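Local coordinates for putative transcription regulator (PDB 3K69), which probably binds DNA through a winged helix-turn-helix domain and acts as a dimeric transcriptional regulator related to the iron-dependent regulators, at residues S17-D22 with D142-L147; V29-L34 with G66-D71; L72-M77 with F138-L143; D81-T86 with Q130-Y135. All coordinates share one frame; numbering follows the deposited sequence.

Contact 1 (S17-D22 with D142-L147); sequences SILYLD and DLQADL
L19 and Q144 carry most of the buried surface here, joined by D22. The helix of 17-22 and that of 142-147 cross at -79°, their axes 11.6 Å apart at closest approach, a spacing that only side chains span. L19 fills the middle with both methyls. Its CD1 lies 3.9 Å from CD2 of L143 and also meets CD2 of L147, the two side chains of L19 and L147 reaching toward each other tip to tip. The other methyl, CD2, rests against the chain of Q144, 4.1 Å from its CB, as the two side chains slide past each other in opposite directions. Q144 stretches out with CG anti to its backbone N (chi1 -177°), which brings its amide to D22. There NE2 donates to OD2 of D22 over 2.9 Å in a nearly straight bond (167°) that leaves in the amide plane but reaches the carboxylate from above its plane. The second oxygen of D22 is in a salt bridge with R25. With an alanine in place of Q144, OD2 of D22 would probably lose this amide donor and CD2 of L19 part of its cover. The contact joins the first helix of the probable DNA-binding domain, 9-22, to helix 140-148, and the second subunit closes over the apolar end, where its I116 packs on L19 and its T119 on L143 and L147. A leucine cluster against the dimer partner thus gives way, about one helical turn along from L19, to a neutral amide facing a carboxylate whose charge the nearby R25 is likely to favour.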
loop_
_atom_site.group_PDB
_atom_site.type_symbol
_atom_site.label_atom_id
_atom_site.label_comp_id
_atom_site.label_asym_id
_atom_site.label_seq_id
_atom_site.Cartn_x
_atom_site.Cartn_y
_atom_site.Cartn_z
ATOM N N SER A 17 -20.574 0.099 -5.982
ATOM C CA SER A 17 -21.688 -0.776 -6.319
ATOM C C SER A 17 -22.655 -0.956 -5.140
ATOM O O SER A 17 -23.886 -0.865 -5.304
ATOM C CB SER A 17 -21.176 -2.139 -6.834
ATOM O OG SER A 17 -20.478 -1.995 -8.065
ATOM N N ILE A 18 -22.109 -1.210 -3.950
ATOM C CA ILE A 18 -22.937 -1.273 -2.737
ATOM C C ILE A 18 -23.712 0.027 -2.510
ATOM O O ILE A 18 -24.896 -0.007 -2.193
ATOM C CB ILE A 18 -22.122 -1.651 -1.485
ATOM C CG1 ILE A 18 -21.514 -3.053 -1.691
ATOM C CG2 ILE A 18 -23.037 -1.619 -0.243
ATOM C CD1 ILE A 18 -20.367 -3.427 -0.725
ATOM N N LEU A 19 -23.058 1.169 -2.659
ATOM C CA LEU A 19 -23.769 2.435 -2.484
ATOM C C LEU A 19 -24.888 2.602 -3.527
ATOM O O LEU A 19 -25.983 3.058 -3.212
ATOM C CB LEU A 19 -22.818 3.620 -2.510
ATOM C CG LEU A 19 -21.821 3.734 -1.359
ATOM C CD1 LEU A 19 -20.716 4.670 -1.814
ATOM C CD2 LEU A 19 -22.481 4.191 -0.103
ATOM N N TYR A 20 -24.629 2.184 -4.753
ATOM C CA TYR A 20 -25.609 2.316 -5.811
ATOM C C TYR A 20 -26.821 1.440 -5.510
ATOM O O TYR A 20 -27.982 1.909 -5.573
ATOM C CB TYR A 20 -25.024 1.959 -7.168
ATOM C CG TYR A 20 -25.976 2.253 -8.304
ATOM C CD1 TYR A 20 -25.979 3.514 -8.915
ATOM C CD2 TYR A 20 -26.901 1.298 -8.748
ATOM C CE1 TYR A 20 -26.857 3.820 -9.967
ATOM C CE2 TYR A 20 -27.804 1.601 -9.809
ATOM C CZ TYR A 20 -27.755 2.857 -10.419
ATOM O OH TYR A 20 -28.627 3.193 -11.443
ATOM N N LEU A 21 -26.548 0.188 -5.139
ATOM C CA LEU A 21 -27.619 -0.743 -4.782
ATOM C C LEU A 21 -28.434 -0.284 -3.537
ATOM O O LEU A 21 -29.640 -0.484 -3.486
ATOM C CB LEU A 21 -27.071 -2.160 -4.632
ATOM C CG LEU A 21 -26.507 -2.770 -5.936
ATOM C CD1 LEU A 21 -25.780 -4.057 -5.707
ATOM C CD2 LEU A 21 -27.556 -2.924 -7.049
ATOM N N ASP A 22 -27.771 0.347 -2.575
ATOM C CA ASP A 22 -28.426 0.921 -1.396
ATOM C C ASP A 22 -29.415 2.023 -1.826
ATOM O O ASP A 22 -30.386 2.233 -1.137
ATOM C CB ASP A 22 -27.369 1.511 -0.437
ATOM C CG ASP A 22 -27.973 2.198 0.777
ATOM O OD1 ASP A 22 -28.470 1.475 1.668
ATOM O OD2 ASP A 22 -27.932 3.446 0.845
ATOM N N ASP A 142 -20.319 4.275 7.989
ATOM C CA ASP A 142 -19.339 5.370 8.166
ATOM C C ASP A 142 -18.960 5.949 6.810
ATOM O O ASP A 142 -18.802 7.149 6.669
ATOM C CB ASP A 142 -18.080 4.868 8.872
ATOM C CG ASP A 142 -18.358 4.348 10.279
ATOM O OD1 ASP A 142 -18.925 5.108 11.068
ATOM O OD2 ASP A 142 -18.020 3.187 10.603
ATOM N N LEU A 143 -18.798 5.093 5.797
ATOM C CA LEU A 143 -18.376 5.580 4.495
ATOM C C LEU A 143 -19.487 6.398 3.869
ATOM O O LEU A 143 -19.245 7.461 3.332
ATOM C CB LEU A 143 -17.899 4.453 3.567
ATOM C CG LEU A 143 -17.189 4.864 2.253
ATOM C CD1 LEU A 143 -16.175 3.802 1.837
ATOM C CD2 LEU A 143 -18.177 5.149 1.115
ATOM N N GLN A 144 -20.702 5.912 3.961
ATOM C CA GLN A 144 -21.862 6.681 3.520
ATOM C C GLN A 144 -22.040 7.997 4.258
ATOM O O GLN A 144 -22.397 9.014 3.633
ATOM C CB GLN A 144 -23.114 5.851 3.642
ATOM C CG GLN A 144 -24.342 6.589 3.115
ATOM C CD GLN A 144 -25.490 5.639 2.950
ATOM O OE1 GLN A 144 -26.000 5.153 3.935
ATOM N NE2 GLN A 144 -25.870 5.342 1.717
ATOM N N ALA A 145 -21.795 7.996 5.573
ATOM C CA ALA A 145 -21.720 9.245 6.362
ATOM C C ALA A 145 -20.751 10.300 5.803
ATOM O O ALA A 145 -21.092 11.477 5.728
ATOM C CB ALA A 145 -21.395 8.939 7.846
ATOM N N ASP A 146 -19.543 9.875 5.441
ATOM C CA ASP A 146 -18.535 10.743 4.844
ATOM C C ASP A 146 -18.931 11.281 3.440
ATOM O O ASP A 146 -18.692 12.433 3.108
ATOM C CB ASP A 146 -17.184 10.022 4.704
ATOM C CG ASP A 146 -16.074 10.989 4.361
ATOM O OD1 ASP A 146 -15.552 11.654 5.293
ATOM O OD2 ASP A 146 -15.784 11.141 3.163
ATOM N N LEU A 147 -19.499 10.406 2.626
ATOM C CA LEU A 147 -20.035 10.758 1.307
ATOM C C LEU A 147 -21.072 11.860 1.408
ATOM O O LEU A 147 -21.149 12.704 0.523
ATOM C CB LEU A 147 -20.717 9.540 0.730
ATOM C CG LEU A 147 -20.871 9.369 -0.764
ATOM C CD1 LEU A 147 -19.552 8.895 -1.427
ATOM C CD2 LEU A 147 -22.022 8.365 -0.958
#

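Contact 2 (V29-L34 with G66-D71); sequences VASREL and GGYQLD
V29 and Y68 form a single antiparallel bridge, a hydrogen-bonded pair that ties the lead-in to helix 31-38 to strand 67-69, one of the two strands of the wing in this winged helix-turn-helix fold. Both backbone groups of V29 are satisfied by Y68: its N donates to O of Y68 over 2.9 Å, and its O accepts from N of Y68 at the same length. The two bonds differ in geometry, since the donor to Y68 O is tilted only 15° from the carbonyl plane whereas N of Y68 sits well above that of V29. On its other edge the strand is held by 59-61, with backbone bonds from G67 to T61 and from Q69 to T59. The amide of Q69 has its own partners, NE2 giving to O of R25 and OE1 receiving from NZ of K28. G67 passes close under the chain, its CA 3.7 Å from O of V29; a side chain there would run into the backbone of V29 and A30. A30 is the N-cap residue of helix 31-38, and its O accepts from N of L34. Beside the bridge the Y68 ring turns an edge to S31, with CE2 4.1 Å from OG.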
loop_
_atom_site.group_PDB
_atom_site.type_symbol
_atom_site.label_atom_id
_atom_site.label_comp_id
_atom_site.label_asym_id
_atom_site.label_seq_id
_atom_site.Cartn_x
_atom_site.Cartn_y
_atom_site.Cartn_z
ATOM N N VAL A 29 -30.776 -4.623 -10.219
ATOM C CA VAL A 29 -29.908 -3.813 -11.047
ATOM C C VAL A 29 -28.920 -4.723 -11.772
ATOM O O VAL A 29 -28.063 -5.362 -11.148
ATOM C CB VAL A 29 -29.155 -2.776 -10.182
ATOM C CG1 VAL A 29 -28.267 -1.883 -11.055
ATOM C CG2 VAL A 29 -30.172 -1.931 -9.339
ATOM N N ALA A 30 -29.024 -4.747 -13.089
ATOM C CA ALA A 30 -28.116 -5.539 -13.906
ATOM C C ALA A 30 -26.733 -4.896 -13.965
ATOM O O ALA A 30 -26.579 -3.707 -13.660
ATOM C CB ALA A 30 -28.697 -5.700 -15.283
ATOM N N SER A 31 -25.728 -5.682 -14.372
ATOM C CA SER A 31 -24.349 -5.221 -14.536
ATOM C C SER A 31 -24.232 -3.988 -15.398
ATOM O O SER A 31 -23.396 -3.136 -15.156
ATOM C CB SER A 31 -23.467 -6.328 -15.203
ATOM O OG SER A 31 -23.568 -7.547 -14.486
ATOM N N ARG A 32 -25.023 -3.947 -16.461
ATOM C CA ARG A 32 -24.959 -2.845 -17.405
ATOM C C ARG A 32 -25.318 -1.520 -16.762
ATOM O O ARG A 32 -24.658 -0.532 -17.032
ATOM C CB ARG A 32 -25.823 -3.132 -18.637
ATOM C CG ARG A 32 -24.996 -3.891 -19.654
ATOM C CD ARG A 32 -25.761 -4.435 -20.844
ATOM N NE ARG A 32 -24.883 -5.313 -21.626
ATOM N N GLU A 33 -26.313 -1.529 -15.880
ATOM C CA GLU A 33 -26.729 -0.337 -15.165
ATOM C C GLU A 33 -25.680 0.118 -14.151
ATOM O O GLU A 33 -25.366 1.299 -14.053
ATOM C CB GLU A 33 -28.077 -0.590 -14.473
ATOM C CG GLU A 33 -28.583 0.623 -13.725
ATOM C CD GLU A 33 -29.963 0.471 -13.104
ATOM O OE1 GLU A 33 -30.758 -0.370 -13.566
ATOM O OE2 GLU A 33 -30.229 1.205 -12.125
ATOM N N LEU A 34 -25.150 -0.826 -13.378
ATOM C CA LEU A 34 -24.057 -0.535 -12.458
ATOM C C LEU A 34 -22.829 -0.006 -13.212
ATOM O O LEU A 34 -22.196 0.978 -12.771
ATOM C CB LEU A 34 -23.684 -1.760 -11.623
ATOM C CG LEU A 34 -24.602 -2.158 -10.464
ATOM C CD1 LEU A 34 -24.380 -3.614 -10.052
ATOM C CD2 LEU A 34 -24.406 -1.240 -9.235
ATOM N N GLY A 66 -33.629 -9.800 -14.257
ATOM C CA GLY A 66 -32.808 -10.219 -13.118
ATOM C C GLY A 66 -31.793 -9.139 -12.759
ATOM O O GLY A 66 -31.793 -8.047 -13.339
ATOM N N GLY A 67 -30.898 -9.456 -11.832
ATOM C CA GLY A 67 -29.876 -8.518 -11.443
ATOM C C GLY A 67 -29.607 -8.584 -9.966
ATOM O O GLY A 67 -30.247 -9.352 -9.250
ATOM N N TYR A 68 -28.708 -7.711 -9.541
ATOM C CA TYR A 68 -28.268 -7.612 -8.164
ATOM C C TYR A 68 -29.160 -6.737 -7.327
ATOM O O TYR A 68 -29.739 -5.752 -7.773
ATOM C CB TYR A 68 -26.835 -7.099 -8.112
ATOM C CG TYR A 68 -25.844 -8.031 -8.780
ATOM C CD1 TYR A 68 -25.426 -9.189 -8.138
ATOM C CD2 TYR A 68 -25.337 -7.767 -10.057
ATOM C CE1 TYR A 68 -24.525 -10.059 -8.730
ATOM C CE2 TYR A 68 -24.422 -8.658 -10.674
ATOM C CZ TYR A 68 -24.030 -9.807 -9.995
ATOM O OH TYR A 68 -23.157 -10.719 -10.576
ATOM N N GLN A 69 -29.250 -7.106 -6.068
ATOM C CA GLN A 69 -30.084 -6.386 -5.150
ATOM C C GLN A 69 -29.420 -6.438 -3.751
ATOM O O GLN A 69 -28.712 -7.394 -3.381
ATOM C CB GLN A 69 -31.514 -6.942 -5.185
ATOM C CG GLN A 69 -32.526 -6.116 -4.388
ATOM C CD GLN A 69 -33.977 -6.549 -4.656
ATOM O OE1 GLN A 69 -34.255 -7.730 -4.838
ATOM N NE2 GLN A 69 -34.884 -5.584 -4.710
ATOM N N LEU A 70 -29.544 -5.342 -3.041
ATOM C CA LEU A 70 -29.031 -5.233 -1.695
ATOM C C LEU A 70 -30.226 -5.273 -0.772
ATOM O O LEU A 70 -31.137 -4.470 -0.913
ATOM C CB LEU A 70 -28.288 -3.907 -1.515
ATOM C CG LEU A 70 -27.593 -3.696 -0.200
ATOM C CD1 LEU A 70 -26.445 -4.690 0.014
ATOM C CD2 LEU A 70 -27.102 -2.185 0.004
ATOM N N ASP A 71 -30.185 -6.172 0.205
ATOM C CA ASP A 71 -31.193 -6.221 1.238
ATOM C C ASP A 71 -30.588 -6.324 2.630
ATOM O O ASP A 71 -31.297 -6.651 3.570
ATOM C CB ASP A 71 -32.230 -7.347 0.991
ATOM C CG ASP A 71 -31.618 -8.755 0.965
ATOM O OD1 ASP A 71 -30.478 -8.947 1.437
ATOM O OD2 ASP A 71 -32.277 -9.695 0.464
#

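Contact 3 (L72-M77 with F138-L143); sequences LALADM and FTMADL
M77 and M140, both selenomethionine, meet on the tight, buried side of this contact. N of M140 donates to O of M77 over 2.9 Å, the donor lying nearly on the line of the C=O bond. Beside this bond CG of M140 lies 3.8 Å from CB of M77. The M140 chain, bent at chi2 and chi3 (both -63°), then turns its end toward L19, L79 and L82. L74 closes in beside it, CB to CB at 3.7 Å, and O of L74 takes a weak bond from N of A141. CG2 of T139 is also close, 3.3 Å from O of A75. Here the loop that follows the wing of the winged helix-turn-helix, with its 3-10 turn at 74-76, packs on the start of helix 140-148. T139 is the N-cap of that helix and forms a capping box with D142: N of T139 gives to OD2 of D142 over 2.7 Å, on the anti lone pair, while OG1 of T139 accepts weakly from N of A141 and N of D142. A valine in its place would probably leave those two amides without their capping acceptor. Toward solvent the contact thins: exposed A75 meets A141 through its CA, 3.7 Å from CB of A141, with the two CB atoms 4.0 Å apart.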
loop_
_atom_site.group_PDB
_atom_site.type_symbol
_atom_site.label_atom_id
_atom_site.label_comp_id
_atom_site.label_asym_id
_atom_site.label_seq_id
_atom_site.Cartn_x
_atom_site.Cartn_y
_atom_site.Cartn_z
ATOM N N LEU A 72 -29.306 -6.015 2.773
ATOM C CA LEU A 72 -28.653 -5.984 4.081
ATOM C C LEU A 72 -28.238 -4.534 4.410
ATOM O O LEU A 72 -28.304 -3.643 3.544
ATOM C CB LEU A 72 -27.470 -6.956 4.116
ATOM C CG LEU A 72 -27.825 -8.443 3.873
ATOM C CD1 LEU A 72 -26.547 -9.208 3.550
ATOM C CD2 LEU A 72 -28.521 -9.081 5.082
ATOM N N ALA A 73 -27.845 -4.313 5.669
ATOM C CA ALA A 73 -27.529 -2.983 6.180
ATOM C C ALA A 73 -26.064 -2.675 5.975
ATOM O O ALA A 73 -25.204 -3.504 6.315
ATOM C CB ALA A 73 -27.843 -2.904 7.685
ATOM N N LEU A 74 -25.769 -1.467 5.497
ATOM C CA LEU A 74 -24.400 -0.934 5.424
ATOM C C LEU A 74 -23.698 -0.952 6.786
ATOM O O LEU A 74 -22.496 -1.162 6.859
ATOM C CB LEU A 74 -24.395 0.507 4.910
ATOM C CG LEU A 74 -24.952 0.872 3.519
ATOM C CD1 LEU A 74 -24.293 2.175 2.978
ATOM C CD2 LEU A 74 -24.827 -0.225 2.502
ATOM N N ALA A 75 -24.453 -0.754 7.870
ATOM C CA ALA A 75 -23.868 -0.768 9.212
ATOM C C ALA A 75 -23.282 -2.143 9.553
ATOM O O ALA A 75 -22.381 -2.235 10.348
ATOM C CB ALA A 75 -24.875 -0.282 10.287
ATOM N N ASP A 76 -23.739 -3.194 8.883
ATOM C CA ASP A 76 -23.237 -4.556 9.155
ATOM C C ASP A 76 -22.102 -5.025 8.249
ATOM O O ASP A 76 -21.679 -6.177 8.329
ATOM C CB ASP A 76 -24.410 -5.551 9.109
ATOM C CG ASP A 76 -25.491 -5.205 10.147
ATOM O OD1 ASP A 76 -25.116 -4.968 11.304
ATOM O OD2 ASP A 76 -26.689 -5.182 9.824
HETATM N N MSE A 77 -21.606 -4.120 7.413
HETATM C CA MSE A 77 -20.495 -4.367 6.498
HETATM C C MSE A 77 -19.257 -3.629 6.961
HETATM O O MSE A 77 -19.113 -2.427 6.725
HETATM C CB MSE A 77 -20.847 -3.887 5.116
HETATM C CG MSE A 77 -22.107 -4.510 4.622
HETATM SE SE MSE A 77 -22.629 -3.808 2.875
HETATM C CE MSE A 77 -24.321 -4.797 2.729
ATOM N N PHE A 138 -14.076 0.885 10.696
ATOM C CA PHE A 138 -15.263 1.507 10.105
ATOM C C PHE A 138 -16.158 0.512 9.430
ATOM O O PHE A 138 -15.750 -0.621 9.133
ATOM C CB PHE A 138 -14.883 2.550 9.042
ATOM C CG PHE A 138 -13.956 3.608 9.554
ATOM C CD1 PHE A 138 -14.389 4.524 10.493
ATOM C CD2 PHE A 138 -12.646 3.643 9.150
ATOM C CE1 PHE A 138 -13.510 5.490 11.004
ATOM C CE2 PHE A 138 -11.776 4.578 9.673
ATOM C CZ PHE A 138 -12.223 5.511 10.581
ATOM N N THR A 139 -17.361 0.992 9.111
ATOM C CA THR A 139 -18.325 0.251 8.314
ATOM C C THR A 139 -18.680 1.052 7.091
ATOM O O THR A 139 -18.315 2.205 6.961
ATOM C CB THR A 139 -19.651 -0.068 9.060
ATOM O OG1 THR A 139 -20.418 1.127 9.213
ATOM C CG2 THR A 139 -19.412 -0.737 10.415
HETATM N N MSE A 140 -19.438 0.411 6.210
HETATM C CA MSE A 140 -20.006 1.086 5.058
HETATM C C MSE A 140 -20.943 2.226 5.457
HETATM O O MSE A 140 -21.109 3.146 4.662
HETATM C CB MSE A 140 -20.763 0.082 4.152
HETATM C CG MSE A 140 -19.877 -0.745 3.219
HETATM SE SE MSE A 140 -18.887 0.330 1.892
HETATM C CE MSE A 140 -20.463 1.096 0.887
ATOM N N ALA A 141 -21.564 2.166 6.654
ATOM C CA ALA A 141 -22.388 3.261 7.137
ATOM C C ALA A 141 -21.517 4.486 7.440
ATOM O O ALA A 141 -21.925 5.591 7.212
ATOM C CB ALA A 141 -23.204 2.834 8.410
ATOM N N ASP A 142 -20.319 4.275 7.989
ATOM C CA ASP A 142 -19.339 5.370 8.166
ATOM C C ASP A 142 -18.960 5.949 6.810
ATOM O O ASP A 142 -18.802 7.149 6.669
ATOM C CB ASP A 142 -18.080 4.868 8.872
ATOM C CG ASP A 142 -18.358 4.348 10.279
ATOM O OD1 ASP A 142 -18.925 5.108 11.068
ATOM O OD2 ASP A 142 -18.020 3.187 10.603
ATOM N N LEU A 143 -18.798 5.093 5.797
ATOM C CA LEU A 143 -18.376 5.580 4.495
ATOM C C LEU A 143 -19.487 6.398 3.869
ATOM O O LEU A 143 -19.245 7.461 3.332
ATOM C CB LEU A 143 -17.899 4.453 3.567
ATOM C CG LEU A 143 -17.189 4.864 2.253
ATOM C CD1 LEU A 143 -16.175 3.802 1.837
ATOM C CD2 LEU A 143 -18.177 5.149 1.115
#

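Contact 4 (D81-T86 with Q130-Y135); sequences DLYDLT and QYRAYY. With DMS (dimethyl sulfoxide), chain C.
Y83 and Y135 form an offset stack, centroids 4.4 Å apart and planes 13° from parallel, while the edge of Y131 is directed at the face of Y83 in an offset edge-to-face pair with planes at 79°. A hydrogen bond from OH of Y135 to OH of Y131, 2.8 Å long, ties these two rings together. The first torsion of Y83, chi1 -171°, swings its ring away from the backbone N and across from helix 79-86 to this aromatic cluster on helix 111-136, the long helix that packs against its counterpart in the second subunit, where A127 touches Y131 and F124 touches Y135. The charged contact lies at the edge of the Y83 ring. NH1 of R132 donates to OD1 of D84 over 2.9 Å in a salt bridge, on the anti side and out of the carboxylate plane, and CE1 of Y83 sits over a face of the guanidinium. Each ion has a further partner: NE of R132 pairs with D128, and OD2 of D84 bonds to NE2 of H136. A water molecule also links OD1 of D84 to O of R132. At the phenol end, the O of a dimethyl sulfoxide, probably from the crystallisation liquor, lies doubtfully close to OH of Y83.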
loop_
_atom_site.group_PDB
_atom_site.type_symbol
_atom_site.label_atom_id
_atom_site.label_comp_id
_atom_site.label_asym_id
_atom_site.label_seq_id
_atom_site.Cartn_x
_atom_site.Cartn_y
_atom_site.Cartn_z
ATOM N N ASP A 81 -13.189 -5.770 6.412
ATOM C CA ASP A 81 -13.637 -7.007 5.794
ATOM C C ASP A 81 -13.798 -6.816 4.287
ATOM O O ASP A 81 -13.298 -7.600 3.520
ATOM C CB ASP A 81 -14.967 -7.481 6.396
ATOM C CG ASP A 81 -14.824 -8.006 7.809
ATOM O OD1 ASP A 81 -13.675 -8.282 8.213
ATOM O OD2 ASP A 81 -15.861 -8.149 8.504
ATOM N N LEU A 82 -14.461 -5.762 3.868
ATOM C CA LEU A 82 -14.626 -5.502 2.428
ATOM C C LEU A 82 -13.285 -5.298 1.699
ATOM O O LEU A 82 -13.048 -5.891 0.625
ATOM C CB LEU A 82 -15.550 -4.291 2.223
ATOM C CG LEU A 82 -15.910 -3.993 0.767
ATOM C CD1 LEU A 82 -16.589 -5.223 0.135
ATOM C CD2 LEU A 82 -16.796 -2.670 0.680
ATOM N N TYR A 83 -12.405 -4.486 2.301
ATOM C CA TYR A 83 -11.063 -4.199 1.753
ATOM C C TYR A 83 -10.275 -5.518 1.588
ATOM O O TYR A 83 -9.675 -5.761 0.548
ATOM C CB TYR A 83 -10.273 -3.190 2.644
ATOM C CG TYR A 83 -8.999 -2.724 1.979
ATOM C CD1 TYR A 83 -7.822 -3.488 2.057
ATOM C CD2 TYR A 83 -8.985 -1.569 1.204
ATOM C CE1 TYR A 83 -6.673 -3.102 1.383
ATOM C CE2 TYR A 83 -7.811 -1.159 0.514
ATOM C CZ TYR A 83 -6.667 -1.943 0.603
ATOM O OH TYR A 83 -5.501 -1.569 -0.053
ATOM N N ASP A 84 -10.292 -6.343 2.634
ATOM C CA ASP A 84 -9.543 -7.574 2.652
ATOM C C ASP A 84 -10.069 -8.545 1.601
ATOM O O ASP A 84 -9.280 -9.255 0.955
ATOM C CB ASP A 84 -9.525 -8.216 4.047
ATOM C CG ASP A 84 -8.821 -7.363 5.113
ATOM O OD1 ASP A 84 -8.045 -6.403 4.810
ATOM O OD2 ASP A 84 -9.091 -7.658 6.299
ATOM N N LEU A 85 -11.390 -8.554 1.390
ATOM C CA LEU A 85 -11.979 -9.390 0.348
ATOM C C LEU A 85 -11.606 -8.922 -1.052
ATOM O O LEU A 85 -11.211 -9.718 -1.888
ATOM C CB LEU A 85 -13.507 -9.482 0.512
ATOM C CG LEU A 85 -14.323 -10.333 -0.483
ATOM C CD1 LEU A 85 -13.932 -11.836 -0.427
ATOM C CD2 LEU A 85 -15.827 -10.079 -0.223
ATOM N N THR A 86 -11.720 -7.640 -1.316
ATOM C CA THR A 86 -11.512 -7.122 -2.653
ATOM C C THR A 86 -10.038 -6.949 -3.000
ATOM O O THR A 86 -9.692 -6.974 -4.165
ATOM C CB THR A 86 -12.278 -5.791 -2.856
ATOM O OG1 THR A 86 -11.796 -4.804 -1.951
ATOM C CG2 THR A 86 -13.796 -5.996 -2.648
ATOM N N GLN A 130 -0.944 -3.061 9.887
ATOM C CA GLN A 130 -1.266 -1.749 10.466
ATOM C C GLN A 130 -2.137 -0.937 9.486
ATOM O O GLN A 130 -3.111 -0.302 9.881
ATOM C CB GLN A 130 0.011 -1.015 10.871
ATOM C CG GLN A 130 -0.221 0.445 11.298
ATOM C CD GLN A 130 0.792 0.965 12.315
ATOM O OE1 GLN A 130 1.216 0.217 13.209
ATOM N NE2 GLN A 130 1.171 2.271 12.196
ATOM N N TYR A 131 -1.840 -1.042 8.203
ATOM C CA TYR A 131 -2.656 -0.416 7.157
ATOM C C TYR A 131 -4.069 -0.948 7.162
ATOM O O TYR A 131 -5.050 -0.173 7.162
ATOM C CB TYR A 131 -2.002 -0.618 5.780
ATOM C CG TYR A 131 -2.759 -0.044 4.608
ATOM C CD1 TYR A 131 -2.852 1.304 4.438
ATOM C CD2 TYR A 131 -3.351 -0.867 3.648
ATOM C CE1 TYR A 131 -3.534 1.853 3.354
ATOM C CE2 TYR A 131 -4.042 -0.341 2.590
ATOM C CZ TYR A 131 -4.145 1.029 2.449
ATOM O OH TYR A 131 -4.831 1.617 1.413
ATOM N N ARG A 132 -4.189 -2.275 7.159
ATOM C CA ARG A 132 -5.485 -2.922 7.050
ATOM C C ARG A 132 -6.320 -2.711 8.308
ATOM O O ARG A 132 -7.532 -2.523 8.195
ATOM C CB ARG A 132 -5.325 -4.393 6.684
ATOM C CG ARG A 132 -4.880 -4.605 5.254
ATOM C CD ARG A 132 -4.534 -6.058 4.942
ATOM N NE ARG A 132 -4.063 -6.123 3.556
ATOM C CZ ARG A 132 -4.837 -6.365 2.500
ATOM N NH1 ARG A 132 -6.135 -6.622 2.638
ATOM N NH2 ARG A 132 -4.289 -6.366 1.293
ATOM N N ALA A 133 -5.664 -2.640 9.472
ATOM C CA ALA A 133 -6.315 -2.285 10.769
ATOM C C ALA A 133 -7.093 -0.974 10.670
ATOM O O ALA A 133 -8.136 -0.814 11.303
ATOM C CB ALA A 133 -5.256 -2.203 11.959
ATOM N N TYR A 134 -6.589 -0.031 9.886
ATOM C CA TYR A 134 -7.277 1.254 9.728
ATOM C C TYR A 134 -8.740 1.063 9.250
ATOM O O TYR A 134 -9.681 1.596 9.861
ATOM C CB TYR A 134 -6.520 2.204 8.784
ATOM C CG TYR A 134 -7.331 3.427 8.446
ATOM C CD1 TYR A 134 -7.483 4.458 9.385
ATOM C CD2 TYR A 134 -8.040 3.504 7.264
ATOM C CE1 TYR A 134 -8.265 5.533 9.119
ATOM C CE2 TYR A 134 -8.803 4.607 6.980
ATOM C CZ TYR A 134 -8.914 5.617 7.922
ATOM O OH TYR A 134 -9.702 6.705 7.664
ATOM N N TYR A 135 -8.921 0.292 8.183
ATOM C CA TYR A 135 -10.245 0.087 7.603
ATOM C C TYR A 135 -11.165 -0.704 8.520
ATOM O O TYR A 135 -12.357 -0.434 8.554
ATOM C CB TYR A 135 -10.143 -0.590 6.253
ATOM C CG TYR A 135 -9.370 0.177 5.196
ATOM C CD1 TYR A 135 -10.003 1.131 4.415
ATOM C CD2 TYR A 135 -8.051 -0.109 4.924
ATOM C CE1 TYR A 135 -9.343 1.775 3.441
ATOM C CE2 TYR A 135 -7.368 0.566 3.944
ATOM C CZ TYR A 135 -8.021 1.512 3.209
ATOM O OH TYR A 135 -7.406 2.190 2.203
HETATM S S DMS C . -6.200 1.436 -1.990
HETATM O O DMS C . -5.010 0.142 -1.653
HETATM C C1 DMS C . -5.432 3.035 -2.305
HETATM C C2 DMS C . -6.911 1.138 -3.643
HETATM O O HOH W 1 -8.643 -3.956 5.710
#

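Contacts 1 and 4 are buried and join pairs of helices, and both adjoin the second subunit; contacts 2 and 3 are partly buried and each sets a loop or strand against the start of a helix. Backbone bonds carry contact 2; in contact 3 one firm backbone bond is joined by close apolar packing, whereas leucines with one amide-carboxylate bond hold contact 1 and tyrosines with a salt bridge hold contact 4. Contacts 1 and 3 share helix 140-148, their centres about 8 Å apart, with L74 packing on I18 and M140 on L19. Y20 and L21 of helix 9-22 reach contact 2 through E33 and V29. L82 of contact 4 touches both I18 and M140, while contacts 2 and 4 do not meet.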